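Local atomic coordinates of aminotransferase TlmJ (Streptoalloteichus hindustanus, PDB entry 5UID), a protein that probably catalyses pyridoxal 5'-phosphate-dependent transamination, as expected of its DegT/DnrJ/EryC1 family, and may serve natural-product biosynthesis. Residues E46-G51 / G169-T174; E53-V58 / M196-D201; P83-V88 / F328-L333; F103-P108 / G343-A348. One frame throughout, in Å; residues are numbered along the deposited sequence.

Contact 1: residues E46-G51 / G169-T174; sequences EHLGVG and GRACGT
Leu48, the last helical residue of helix 35-48, faces Ala171 with 5.4 Å between their CA atoms, and no direct hydrogen bond joins the two backbones. A water does so instead: it donates to Leu48 O and accepts from Ala171 N at 3.2 Å. Just beyond, the helix stops in a Schellman motif, with Gly49 at positive phi as the C-prime residue and Val50 N bonded back to Ala45 O. On the other side the short strand 170-171 runs into a type II beta turn from Ala171 to Thr174, closed by Thr174 N to Ala171 O (3.2 Å). The helix end therefore rests on a turn at the edge of a small antiparallel sheet. The side-chain contact is wholly apolar. Leu48 CD2 meets the methyl of Ala171 at 3.8 Å, while Leu48 CB lies 4.0 Å from Thr174 CG2. Thr174 holds its hydroxyl between backbone N and carbonyl carbon (chi1 64°), which leaves CG2 as the branch presented to the helix end. The Val50 and Thr174 side chains cross obliquely, CG1 of Val50 3.9 Å from CG2 of Thr174. Within the turn, Gly173 N donates to Glu157 OE2.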
loop_
_atom_site.group_PDB
_atom_site.type_symbol
_atom_site.label_atom_id
_atom_site.label_comp_id
_atom_site.label_asym_id
_atom_site.label_seq_id
_atom_site.Cartn_x
_atom_site.Cartn_y
_atom_site.Cartn_z
ATOM N N GLU A 46 22.337 -6.614 -1.952
ATOM C CA GLU A 46 23.777 -6.439 -1.788
ATOM C C GLU A 46 24.089 -5.652 -0.521
ATOM O O GLU A 46 25.056 -5.956 0.187
ATOM C CB GLU A 46 24.364 -5.743 -3.013
ATOM C CG GLU A 46 25.854 -5.458 -2.911
ATOM C CD GLU A 46 26.385 -4.686 -4.104
ATOM O OE1 GLU A 46 25.631 -4.510 -5.086
ATOM O OE2 GLU A 46 27.556 -4.252 -4.058
ATOM N N HIS A 47 23.274 -4.639 -0.219
ATOM C CA HIS A 47 23.442 -3.882 1.017
ATOM C C HIS A 47 23.323 -4.788 2.237
ATOM O O HIS A 47 24.068 -4.631 3.213
ATOM C CB HIS A 47 22.409 -2.756 1.072
ATOM C CG HIS A 47 22.351 -2.047 2.389
ATOM N ND1 HIS A 47 23.349 -1.200 2.824
ATOM C CD2 HIS A 47 21.412 -2.053 3.363
ATOM C CE1 HIS A 47 23.026 -0.717 4.010
ATOM N NE2 HIS A 47 21.856 -1.219 4.360
ATOM N N LEU A 48 22.400 -5.750 2.197
ATOM C CA LEU A 48 22.227 -6.686 3.301
ATOM C C LEU A 48 23.241 -7.818 3.280
ATOM O O LEU A 48 23.391 -8.513 4.290
ATOM C CB LEU A 48 20.819 -7.280 3.272
ATOM C CG LEU A 48 19.667 -6.298 3.464
ATOM C CD1 LEU A 48 18.336 -7.029 3.368
ATOM C CD2 LEU A 48 19.808 -5.580 4.799
ATOM N N GLY A 49 23.932 -8.021 2.163
ATOM C CA GLY A 49 24.824 -9.155 2.040
ATOM C C GLY A 49 24.122 -10.476 1.822
ATOM O O GLY A 49 24.615 -11.512 2.275
ATOM N N VAL A 50 22.974 -10.466 1.145
ATOM C CA VAL A 50 22.202 -11.669 0.871
ATOM C C VAL A 50 21.948 -11.758 -0.629
ATOM O O VAL A 50 22.296 -10.862 -1.398
ATOM C CB VAL A 50 20.868 -11.703 1.646
ATOM C CG1 VAL A 50 21.125 -11.686 3.145
ATOM C CG2 VAL A 50 19.988 -10.528 1.237
ATOM N N GLY A 51 21.332 -12.864 -1.037
ATOM C CA GLY A 51 20.999 -13.049 -2.432
ATOM C C GLY A 51 19.761 -12.268 -2.832
ATOM O O GLY A 51 18.861 -12.016 -2.028
ATOM N N GLY A 169 29.460 -7.338 11.341
ATOM C CA GLY A 169 29.424 -7.327 9.893
ATOM C C GLY A 169 28.191 -7.932 9.259
ATOM O O GLY A 169 28.136 -8.030 8.028
ATOM N N ARG A 170 27.200 -8.340 10.047
ATOM C CA ARG A 170 25.970 -8.920 9.526
ATOM C C ARG A 170 24.820 -7.943 9.723
ATOM O O ARG A 170 24.617 -7.430 10.828
ATOM C CB ARG A 170 25.658 -10.253 10.207
ATOM C CG ARG A 170 26.620 -11.365 9.836
ATOM C CD ARG A 170 26.152 -12.695 10.388
ATOM N NE ARG A 170 24.787 -13.005 9.975
ATOM C CZ ARG A 170 24.156 -14.136 10.271
ATOM N NH1 ARG A 170 22.914 -14.332 9.856
ATOM N NH2 ARG A 170 24.768 -15.074 10.980
ATOM N N ALA A 171 24.070 -7.696 8.654
ATOM C CA ALA A 171 23.023 -6.685 8.689
ATOM C C ALA A 171 21.850 -7.140 9.547
ATOM O O ALA A 171 21.433 -8.301 9.499
ATOM C CB ALA A 171 22.545 -6.373 7.271
ATOM N N CYS A 172 21.323 -6.214 10.346
ATOM C CA CYS A 172 20.081 -6.471 11.060
ATOM C C CYS A 172 18.969 -6.770 10.064
ATOM O O CYS A 172 18.888 -6.156 8.997
ATOM C CB CYS A 172 19.705 -5.272 11.933
ATOM S SG CYS A 172 20.845 -4.964 13.310
ATOM N N GLY A 173 18.117 -7.729 10.413
ATOM C CA GLY A 173 17.118 -8.235 9.496
ATOM C C GLY A 173 17.530 -9.477 8.737
ATOM O O GLY A 173 16.717 -10.017 7.976
ATOM N N THR A 174 18.766 -9.945 8.914
ATOM C CA THR A 174 19.250 -11.153 8.267
ATOM C C THR A 174 19.655 -12.235 9.257
ATOM O O THR A 174 20.166 -13.280 8.835
ATOM C CB THR A 174 20.444 -10.830 7.356
ATOM O OG1 THR A 174 21.538 -10.358 8.153
ATOM C CG2 THR A 174 20.066 -9.763 6.333
HETATM O O HOH W 1 24.719 -9.539 6.143
#

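Contact 2: residues E53-V58 / M196-D201; sequences EQVVSV and MLCFRD
Met196, a selenomethionine, folds back over Val55 on one face of the paired strands. With its chain bent at chi2 (77°) and chi3, SE lies 3.8 Å from Ser57 CA and comes to 3.3 Å from Val55 CG1, unusually short and perhaps partly a matter of the model. Cys198 points to this same face, its SG near Val55 CG2, and Phe40, Phe44 and Ala45 of helix 35-48 pack against the layer. The other face carries Val56, Leu197 and Phe199. Here Val58 and Leu197 meet nearly at right angles, Val58 CG1 touching Leu197 CD1 at 3.8 Å, and the Phe199 ring turns its edge to Gln54 O while Leu204, Ala205 and Ala208 of helix 202-212 pack on it. The backbone frame is an antiparallel pairing of strands 55-58 and 195-199 at one edge of the mixed seven-stranded sheet, counted within this chain, with helices on both faces, the large-domain arrangement of fold-type I pyridoxal phosphate enzymes. Val56 and Leu197 form the hydrogen-bonded pair, Leu197 N to Val56 O measuring 2.8 Å; Val55-Cys198 and Ser57-Met196 are the non-hydrogen-bonded pairs beside it. Just ahead of strand 55-58, Gln54 extends the pairing, as acceptor and as donor. Its O accepts from Phe199 N at 2.9 Å, and its extended side chain brings NE2 back to Phe199 O at 2.9 Å, though that bond is bent (139° at the hydrogen) and the acceptor lies 27° out of the amide plane. Gly51 N donates to OE1, so both ends of the amide are held.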
loop_
_atom_site.group_PDB
_atom_site.type_symbol
_atom_site.label_atom_id
_atom_site.label_comp_id
_atom_site.label_asym_id
_atom_site.label_seq_id
_atom_site.Cartn_x
_atom_site.Cartn_y
_atom_site.Cartn_z
ATOM N N GLU A 53 17.419 -13.304 -4.630
ATOM C CA GLU A 53 16.255 -14.181 -4.598
ATOM C C GLU A 53 15.542 -14.164 -3.253
ATOM O O GLU A 53 14.357 -14.506 -3.190
ATOM C CB GLU A 53 16.671 -15.613 -4.935
ATOM C CG GLU A 53 17.745 -16.158 -4.007
ATOM C CD GLU A 53 18.033 -17.625 -4.241
ATOM O OE1 GLU A 53 17.379 -18.230 -5.117
ATOM O OE2 GLU A 53 18.913 -18.174 -3.545
ATOM N N GLN A 54 16.234 -13.785 -2.179
ATOM C CA GLN A 54 15.652 -13.795 -0.844
ATOM C C GLN A 54 14.831 -12.552 -0.536
ATOM O O GLN A 54 14.136 -12.524 0.487
ATOM C CB GLN A 54 16.757 -13.926 0.203
ATOM C CG GLN A 54 17.634 -15.150 0.051
ATOM C CD GLN A 54 18.715 -15.208 1.107
ATOM O OE1 GLN A 54 19.851 -14.802 0.870
ATOM N NE2 GLN A 54 18.364 -15.709 2.287
ATOM N N VAL A 55 14.894 -11.533 -1.383
ATOM C CA VAL A 55 14.379 -10.210 -1.064
ATOM C C VAL A 55 13.163 -9.924 -1.934
ATOM O O VAL A 55 13.161 -10.216 -3.136
ATOM C CB VAL A 55 15.481 -9.153 -1.257
ATOM C CG1 VAL A 55 15.054 -7.844 -0.693
ATOM C CG2 VAL A 55 16.757 -9.609 -0.579
ATOM N N VAL A 56 12.120 -9.366 -1.319
ATOM C CA VAL A 56 10.852 -9.096 -1.992
ATOM C C VAL A 56 10.390 -7.693 -1.618
ATOM O O VAL A 56 10.190 -7.394 -0.434
ATOM C CB VAL A 56 9.769 -10.125 -1.627
ATOM C CG1 VAL A 56 8.479 -9.814 -2.373
ATOM C CG2 VAL A 56 10.241 -11.547 -1.930
ATOM N N SER A 57 10.205 -6.843 -2.623
ATOM C CA SER A 57 9.689 -5.499 -2.403
ATOM C C SER A 57 8.194 -5.549 -2.104
ATOM O O SER A 57 7.453 -6.322 -2.715
ATOM C CB SER A 57 9.950 -4.624 -3.630
ATOM O OG SER A 57 9.411 -3.324 -3.464
ATOM N N VAL A 58 7.755 -4.723 -1.150
ATOM C CA VAL A 58 6.349 -4.633 -0.768
ATOM C C VAL A 58 5.971 -3.166 -0.600
ATOM O O VAL A 58 6.810 -2.267 -0.682
ATOM C CB VAL A 58 6.030 -5.422 0.522
ATOM C CG1 VAL A 58 6.105 -6.922 0.260
ATOM C CG2 VAL A 58 6.973 -5.020 1.646
HETATM N N MSE A 196 10.194 -3.681 2.393
HETATM C CA MSE A 196 11.062 -4.725 1.879
HETATM C C MSE A 196 11.023 -5.936 2.795
HETATM O O MSE A 196 11.006 -5.803 4.017
HETATM C CB MSE A 196 12.494 -4.213 1.731
HETATM C CG MSE A 196 13.410 -5.156 0.968
HETATM SE SE MSE A 196 13.147 -5.113 -0.969
HETATM C CE MSE A 196 13.942 -3.371 -1.328
ATOM N N LEU A 197 10.999 -7.121 2.195
ATOM C CA LEU A 197 11.040 -8.378 2.926
ATOM C C LEU A 197 12.321 -9.126 2.587
ATOM O O LEU A 197 12.790 -9.085 1.447
ATOM C CB LEU A 197 9.829 -9.249 2.590
ATOM C CG LEU A 197 8.498 -8.850 3.218
ATOM C CD1 LEU A 197 7.365 -9.616 2.565
ATOM C CD2 LEU A 197 8.533 -9.114 4.714
ATOM N N CYS A 198 12.888 -9.802 3.583
ATOM C CA CYS A 198 14.030 -10.681 3.375
ATOM C C CYS A 198 13.760 -12.004 4.074
ATOM O O CYS A 198 13.474 -12.028 5.276
ATOM C CB CYS A 198 15.328 -10.058 3.898
ATOM S SG CYS A 198 16.797 -11.079 3.618
ATOM N N PHE A 199 13.849 -13.095 3.323
ATOM C CA PHE A 199 13.568 -14.427 3.836
ATOM C C PHE A 199 14.836 -15.264 3.830
ATOM O O PHE A 199 15.598 -15.249 2.858
ATOM C CB PHE A 199 12.488 -15.123 3.004
ATOM C CG PHE A 199 11.156 -14.440 3.051
ATOM C CD1 PHE A 199 10.846 -13.435 2.152
ATOM C CD2 PHE A 199 10.211 -14.803 3.997
ATOM C CE1 PHE A 199 9.619 -12.804 2.195
ATOM C CE2 PHE A 199 8.982 -14.175 4.045
ATOM C CZ PHE A 199 8.685 -13.174 3.144
ATOM N N ARG A 200 15.061 -15.992 4.922
ATOM C CA ARG A 200 16.146 -16.966 4.936
ATOM C C ARG A 200 15.854 -18.109 3.972
ATOM O O ARG A 200 16.766 -18.635 3.324
ATOM C CB ARG A 200 16.357 -17.488 6.354
ATOM C CG ARG A 200 17.800 -17.820 6.693
ATOM C CD ARG A 200 18.213 -17.110 7.970
ATOM N NE ARG A 200 18.649 -18.032 9.013
ATOM C CZ ARG A 200 19.796 -17.919 9.674
ATOM N NH1 ARG A 200 20.617 -16.913 9.409
ATOM N NH2 ARG A 200 20.118 -18.806 10.607
ATOM N N ASP A 201 14.583 -18.491 3.855
ATOM C CA ASP A 201 14.173 -19.559 2.954
ATOM C C ASP A 201 13.788 -18.965 1.606
ATOM O O ASP A 201 12.834 -18.180 1.539
ATOM C CB ASP A 201 12.997 -20.323 3.543
ATOM C CG ASP A 201 12.527 -21.462 2.655
ATOM O OD1 ASP A 201 13.260 -21.851 1.722
ATOM O OD2 ASP A 201 11.413 -21.971 2.897
#

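Contact 3: residues P83-V88 / F328-L333; sequences PSISFV and FRYAPL. With SO4 (sulfate ion), chain E.
Ile85 packs tightly against Tyr330, its CD1 3.3 Å from Tyr330 O and near the edge of the Phe328 ring, while CG2 of the same residue lies at the edge of the Tyr330 ring. Leu333 pushes CD1 to 3.3 Å from Ser86 O, and its CD2 lies beside Val88. The backbones are joined by a nearly straight bond, Leu333 N to Ser84 O (3.0 Å, 175°). Next to this packing, the gap between Ser86 O and Ala331 O is bridged by a water, 2.8 Å and 2.7 Å away respectively. The loose side is at Arg329, partly exposed, which takes almost no part in the packing: its guanidinium edge grips a sulfate, probably from the crystallisation liquor, with NH1 2.9 Å from O3 and NH2 2.8 Å from O2. Phe236 of the second subunit packs on Val88, Ala331 and Leu333. Tyr330 follows a cis peptide bond, its CB lies 3.6 Å from Ser86 O, and Arg329 CB covers the centre of one ring face. Tyr330 OH bonds O3 of the pyridoxal-modified residue at position 187, a bond consistent with Tyr330 helping to position the cofactor ring.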
loop_
_atom_site.group_PDB
_atom_site.type_symbol
_atom_site.label_atom_id
_atom_site.label_comp_id
_atom_site.label_asym_id
_atom_site.label_seq_id
_atom_site.Cartn_x
_atom_site.Cartn_y
_atom_site.Cartn_z
ATOM N N PRO A 83 8.198 -7.561 22.060
ATOM C CA PRO A 83 8.316 -6.621 23.179
ATOM C C PRO A 83 7.150 -5.648 23.202
ATOM O O PRO A 83 6.576 -5.305 22.165
ATOM C CB PRO A 83 9.643 -5.904 22.906
ATOM C CG PRO A 83 9.870 -6.070 21.444
ATOM C CD PRO A 83 9.307 -7.417 21.103
ATOM N N SER A 84 6.787 -5.216 24.414
ATOM C CA SER A 84 5.767 -4.184 24.548
ATOM C C SER A 84 6.146 -2.933 23.770
ATOM O O SER A 84 5.270 -2.225 23.260
ATOM C CB SER A 84 5.545 -3.853 26.023
ATOM O OG SER A 84 4.522 -2.889 26.181
ATOM N N ILE A 85 7.441 -2.655 23.659
ATOM C CA ILE A 85 7.924 -1.522 22.857
ATOM C C ILE A 85 8.067 -2.047 21.434
ATOM O O ILE A 85 9.154 -2.373 20.950
ATOM C CB ILE A 85 9.226 -0.935 23.411
ATOM C CG1 ILE A 85 9.075 -0.626 24.903
ATOM C CG2 ILE A 85 9.619 0.320 22.638
ATOM C CD1 ILE A 85 7.912 0.290 25.223
ATOM N N SER A 86 6.930 -2.146 20.748
ATOM C CA SER A 86 6.895 -2.549 19.351
ATOM C C SER A 86 5.949 -1.630 18.595
ATOM O O SER A 86 5.100 -0.958 19.185
ATOM C CB SER A 86 6.455 -4.012 19.181
ATOM O OG SER A 86 7.411 -4.906 19.723
ATOM N N PHE A 87 6.110 -1.605 17.276
ATOM C CA PHE A 87 5.213 -0.833 16.432
ATOM C C PHE A 87 3.822 -1.453 16.445
ATOM O O PHE A 87 3.673 -2.679 16.463
ATOM C CB PHE A 87 5.754 -0.764 15.004
ATOM C CG PHE A 87 4.886 0.020 14.066
ATOM C CD1 PHE A 87 4.751 1.392 14.210
ATOM C CD2 PHE A 87 4.209 -0.612 13.037
ATOM C CE1 PHE A 87 3.950 2.117 13.348
ATOM C CE2 PHE A 87 3.407 0.107 12.171
ATOM C CZ PHE A 87 3.279 1.474 12.327
ATOM N N VAL A 88 2.798 -0.593 16.441
ATOM C CA VAL A 88 1.420 -1.063 16.568
ATOM C C VAL A 88 1.053 -2.011 15.432
ATOM O O VAL A 88 0.271 -2.951 15.625
ATOM C CB VAL A 88 0.454 0.138 16.644
ATOM C CG1 VAL A 88 0.570 1.008 15.397
ATOM C CG2 VAL A 88 -0.980 -0.332 16.842
ATOM N N PHE A 328 7.752 10.271 21.971
ATOM C CA PHE A 328 8.175 8.981 22.497
ATOM C C PHE A 328 7.740 7.871 21.555
ATOM O O PHE A 328 6.589 7.843 21.107
ATOM C CB PHE A 328 7.608 8.719 23.896
ATOM C CG PHE A 328 7.850 7.317 24.383
ATOM C CD1 PHE A 328 9.098 6.936 24.845
ATOM C CD2 PHE A 328 6.830 6.375 24.362
ATOM C CE1 PHE A 328 9.328 5.643 25.286
ATOM C CE2 PHE A 328 7.052 5.083 24.800
ATOM C CZ PHE A 328 8.303 4.716 25.263
ATOM N N ARG A 329 8.669 6.967 21.257
ATOM C CA ARG A 329 8.401 5.712 20.572
ATOM C C ARG A 329 9.059 4.599 21.372
ATOM O O ARG A 329 10.141 4.798 21.932
ATOM C CB ARG A 329 8.954 5.717 19.139
ATOM C CG ARG A 329 8.401 6.805 18.236
ATOM C CD ARG A 329 6.969 6.516 17.827
ATOM N NE ARG A 329 6.518 7.433 16.785
ATOM C CZ ARG A 329 5.972 8.619 17.025
ATOM N NH1 ARG A 329 5.591 9.392 16.017
ATOM N NH2 ARG A 329 5.808 9.032 18.275
ATOM N N TYR A 330 8.408 3.441 21.455
ATOM C CA TYR A 330 7.059 3.217 20.945
ATOM C C TYR A 330 6.138 3.006 22.132
ATOM O O TYR A 330 6.520 2.341 23.097
ATOM C CB TYR A 330 7.019 2.004 20.006
ATOM C CG TYR A 330 7.906 2.143 18.791
ATOM C CD1 TYR A 330 9.253 1.810 18.851
ATOM C CD2 TYR A 330 7.399 2.613 17.587
ATOM C CE1 TYR A 330 10.073 1.943 17.745
ATOM C CE2 TYR A 330 8.211 2.750 16.473
ATOM C CZ TYR A 330 9.546 2.414 16.558
ATOM O OH TYR A 330 10.355 2.550 15.452
ATOM N N ALA A 331 4.938 3.573 22.066
ATOM C CA ALA A 331 3.999 3.471 23.172
ATOM C C ALA A 331 3.836 2.011 23.585
ATOM O O ALA A 331 3.728 1.132 22.719
ATOM C CB ALA A 331 2.645 4.069 22.782
ATOM N N PRO A 332 3.843 1.711 24.882
ATOM C CA PRO A 332 3.800 0.307 25.319
ATOM C C PRO A 332 2.478 -0.345 24.948
ATOM O O PRO A 332 1.415 0.036 25.442
ATOM C CB PRO A 332 3.986 0.404 26.835
ATOM C CG PRO A 332 3.521 1.776 27.189
ATOM C CD PRO A 332 3.865 2.651 26.015
ATOM N N LEU A 333 2.553 -1.343 24.063
ATOM C CA LEU A 333 1.347 -1.985 23.554
ATOM C C LEU A 333 0.667 -2.862 24.594
ATOM O O LEU A 333 -0.537 -3.115 24.475
ATOM C CB LEU A 333 1.688 -2.804 22.311
ATOM C CG LEU A 333 2.139 -1.990 21.096
ATOM C CD1 LEU A 333 2.513 -2.912 19.948
ATOM C CD2 LEU A 333 1.045 -1.016 20.686
HETATM S S SO4 E . 3.712 12.111 17.563
HETATM O O1 SO4 E . 4.629 12.966 18.309
HETATM O O2 SO4 E . 3.621 10.805 18.211
HETATM O O3 SO4 E . 4.206 11.947 16.199
HETATM O O4 SO4 E . 2.390 12.731 17.534
HETATM O O HOH W 2 3.595 1.254 19.993
#

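Contact 4: residues F103-P108 / G343-A348; sequences FCDVDP and GSLPGA
Asp105 reaches from the end of strand 100-104 to the first turn of helix 346-354. Its CB packs 3.8 Å from Leu345 CD2, the two side chains sliding past each other in opposite directions. CG follows at 3.6 Å from Leu345 CB, and there the carboxylate divides. OD2 offers its syn lone pair to Gly347 N at 3.0 Å (162° at the hydrogen); it also lies near Pro346, whose N has no hydrogen to give. OD1 takes Ala348 N at 2.7 Å, met nearly head-on along the C-O bond, and accepts a second bond from Val106 N, on the anti side but tilted 34° out of the carboxylate plane. Three backbone donors thus fix the rotation of the carboxylate, and its negative charge would be favoured by the helix's N-terminal end. Next to it, Gly347 comes close enough for a CA-H...O contact, its CA 3.5 Å from Val106 O. Leu345 CD1 reaches back to Cys104 O at 3.6 Å, and Val106 CG2 touches Ala348. At the helix start, Glu349 accepts from Leu345 N. The N-terminus of helix 346-354 therefore abuts the outgoing end of strand 100-104, an outermost strand of the seven-stranded sheet within this chain, with strand 79-83 bonded alongside it.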
loop_
_atom_site.group_PDB
_atom_site.type_symbol
_atom_site.label_atom_id
_atom_site.label_comp_id
_atom_site.label_asym_id
_atom_site.label_seq_id
_atom_site.Cartn_x
_atom_site.Cartn_y
_atom_site.Cartn_z
ATOM N N PHE A 103 3.096 -9.999 24.924
ATOM C CA PHE A 103 4.104 -8.960 25.070
ATOM C C PHE A 103 5.137 -9.332 26.127
ATOM O O PHE A 103 4.801 -9.853 27.194
ATOM C CB PHE A 103 3.446 -7.627 25.426
ATOM C CG PHE A 103 2.508 -7.117 24.368
ATOM C CD1 PHE A 103 2.994 -6.693 23.143
ATOM C CD2 PHE A 103 1.143 -7.060 24.600
ATOM C CE1 PHE A 103 2.135 -6.226 22.164
ATOM C CE2 PHE A 103 0.277 -6.591 23.628
ATOM C CZ PHE A 103 0.775 -6.175 22.408
ATOM N N CYS A 104 6.403 -9.061 25.820
ATOM C CA CYS A 104 7.496 -9.266 26.757
ATOM C C CYS A 104 8.103 -7.925 27.149
ATOM O O CYS A 104 7.900 -6.903 26.486
ATOM C CB CYS A 104 8.573 -10.186 26.166
ATOM S SG CYS A 104 9.603 -9.441 24.879
ATOM N N ASP A 105 8.854 -7.941 28.245
ATOM C CA ASP A 105 9.430 -6.730 28.804
ATOM C C ASP A 105 10.667 -6.307 28.011
ATOM O O ASP A 105 11.115 -6.993 27.087
ATOM C CB ASP A 105 9.766 -6.942 30.278
ATOM C CG ASP A 105 9.559 -5.692 31.105
ATOM O OD1 ASP A 105 9.449 -4.601 30.506
ATOM O OD2 ASP A 105 9.505 -5.801 32.347
ATOM N N VAL A 106 11.227 -5.151 28.378
ATOM C CA VAL A 106 12.413 -4.605 27.731
ATOM C C VAL A 106 13.362 -4.065 28.792
ATOM O O VAL A 106 12.972 -3.767 29.923
ATOM C CB VAL A 106 12.080 -3.481 26.718
ATOM C CG1 VAL A 106 11.176 -3.995 25.605
ATOM C CG2 VAL A 106 11.448 -2.290 27.431
ATOM N N ASP A 107 14.624 -3.948 28.408
ATOM C CA ASP A 107 15.607 -3.219 29.202
ATOM C C ASP A 107 15.253 -1.738 29.168
ATOM O O ASP A 107 15.209 -1.150 28.080
ATOM C CB ASP A 107 17.006 -3.466 28.631
ATOM C CG ASP A 107 18.118 -2.882 29.489
ATOM O OD1 ASP A 107 17.908 -1.852 30.165
ATOM O OD2 ASP A 107 19.225 -3.456 29.471
ATOM N N PRO A 108 14.991 -1.097 30.311
ATOM C CA PRO A 108 14.588 0.319 30.271
ATOM C C PRO A 108 15.676 1.251 29.761
ATOM O O PRO A 108 15.362 2.330 29.244
ATOM C CB PRO A 108 14.223 0.620 31.732
ATOM C CG PRO A 108 14.982 -0.383 32.530
ATOM C CD PRO A 108 15.034 -1.627 31.686
ATOM N N GLY A 343 -0.277 -8.596 31.631
ATOM C CA GLY A 343 0.227 -8.431 32.978
ATOM C C GLY A 343 1.052 -7.172 33.129
ATOM O O GLY A 343 0.917 -6.208 32.370
ATOM N N SER A 344 1.922 -7.185 34.133
ATOM C CA SER A 344 2.832 -6.077 34.377
ATOM C C SER A 344 4.159 -6.326 33.675
ATOM O O SER A 344 4.676 -7.447 33.674
ATOM C CB SER A 344 3.063 -5.882 35.876
ATOM O OG SER A 344 3.951 -4.803 36.117
ATOM N N LEU A 345 4.700 -5.272 33.067
ATOM C CA LEU A 345 6.031 -5.292 32.461
ATOM C C LEU A 345 6.751 -4.050 32.965
ATOM O O LEU A 345 6.673 -2.979 32.346
ATOM C CB LEU A 345 5.957 -5.327 30.934
ATOM C CG LEU A 345 5.304 -6.558 30.296
ATOM C CD1 LEU A 345 5.143 -6.366 28.794
ATOM C CD2 LEU A 345 6.106 -7.819 30.592
ATOM N N PRO A 346 7.452 -4.154 34.098
ATOM C CA PRO A 346 8.036 -2.947 34.712
ATOM C C PRO A 346 9.011 -2.209 33.816
ATOM O O PRO A 346 9.054 -0.972 33.847
ATOM C CB PRO A 346 8.729 -3.499 35.966
ATOM C CG PRO A 346 8.002 -4.765 36.273
ATOM C CD PRO A 346 7.621 -5.347 34.944
ATOM N N GLY A 347 9.800 -2.928 33.016
ATOM C CA GLY A 347 10.776 -2.261 32.168
ATOM C C GLY A 347 10.126 -1.351 31.143
ATOM O O GLY A 347 10.493 -0.181 31.010
ATOM N N ALA A 348 9.141 -1.876 30.412
ATOM C CA ALA A 348 8.472 -1.076 29.393
ATOM C C ALA A 348 7.646 0.042 30.017
ATOM O O ALA A 348 7.566 1.145 29.464
ATOM C CB ALA A 348 7.595 -1.972 28.518
#

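The four contacts form two touching pairs. Contacts 1 and 2 have centres 11 Å apart and meet where Val50 CG2 packs on Val55 CG2 at 3.8 Å; helix 35-48 leads directly into strand 55-58. Contacts 3 and 4, centres 10 Å apart, join through Ser84 N and Cys104 O at 2.9 Å, a probable hydrogen bond between neighbouring strand ends. Contacts 2 and 4 lie at the two edges of one sheet, counted within this chain, their centres about 31 Å apart. Contact 3 is the one that reaches the lysine-bound cofactor, at the predicted active-site residue; in contact 2 the Ser57 side chain is about 9 Å from a separate bound pyridoxal phosphate molecule.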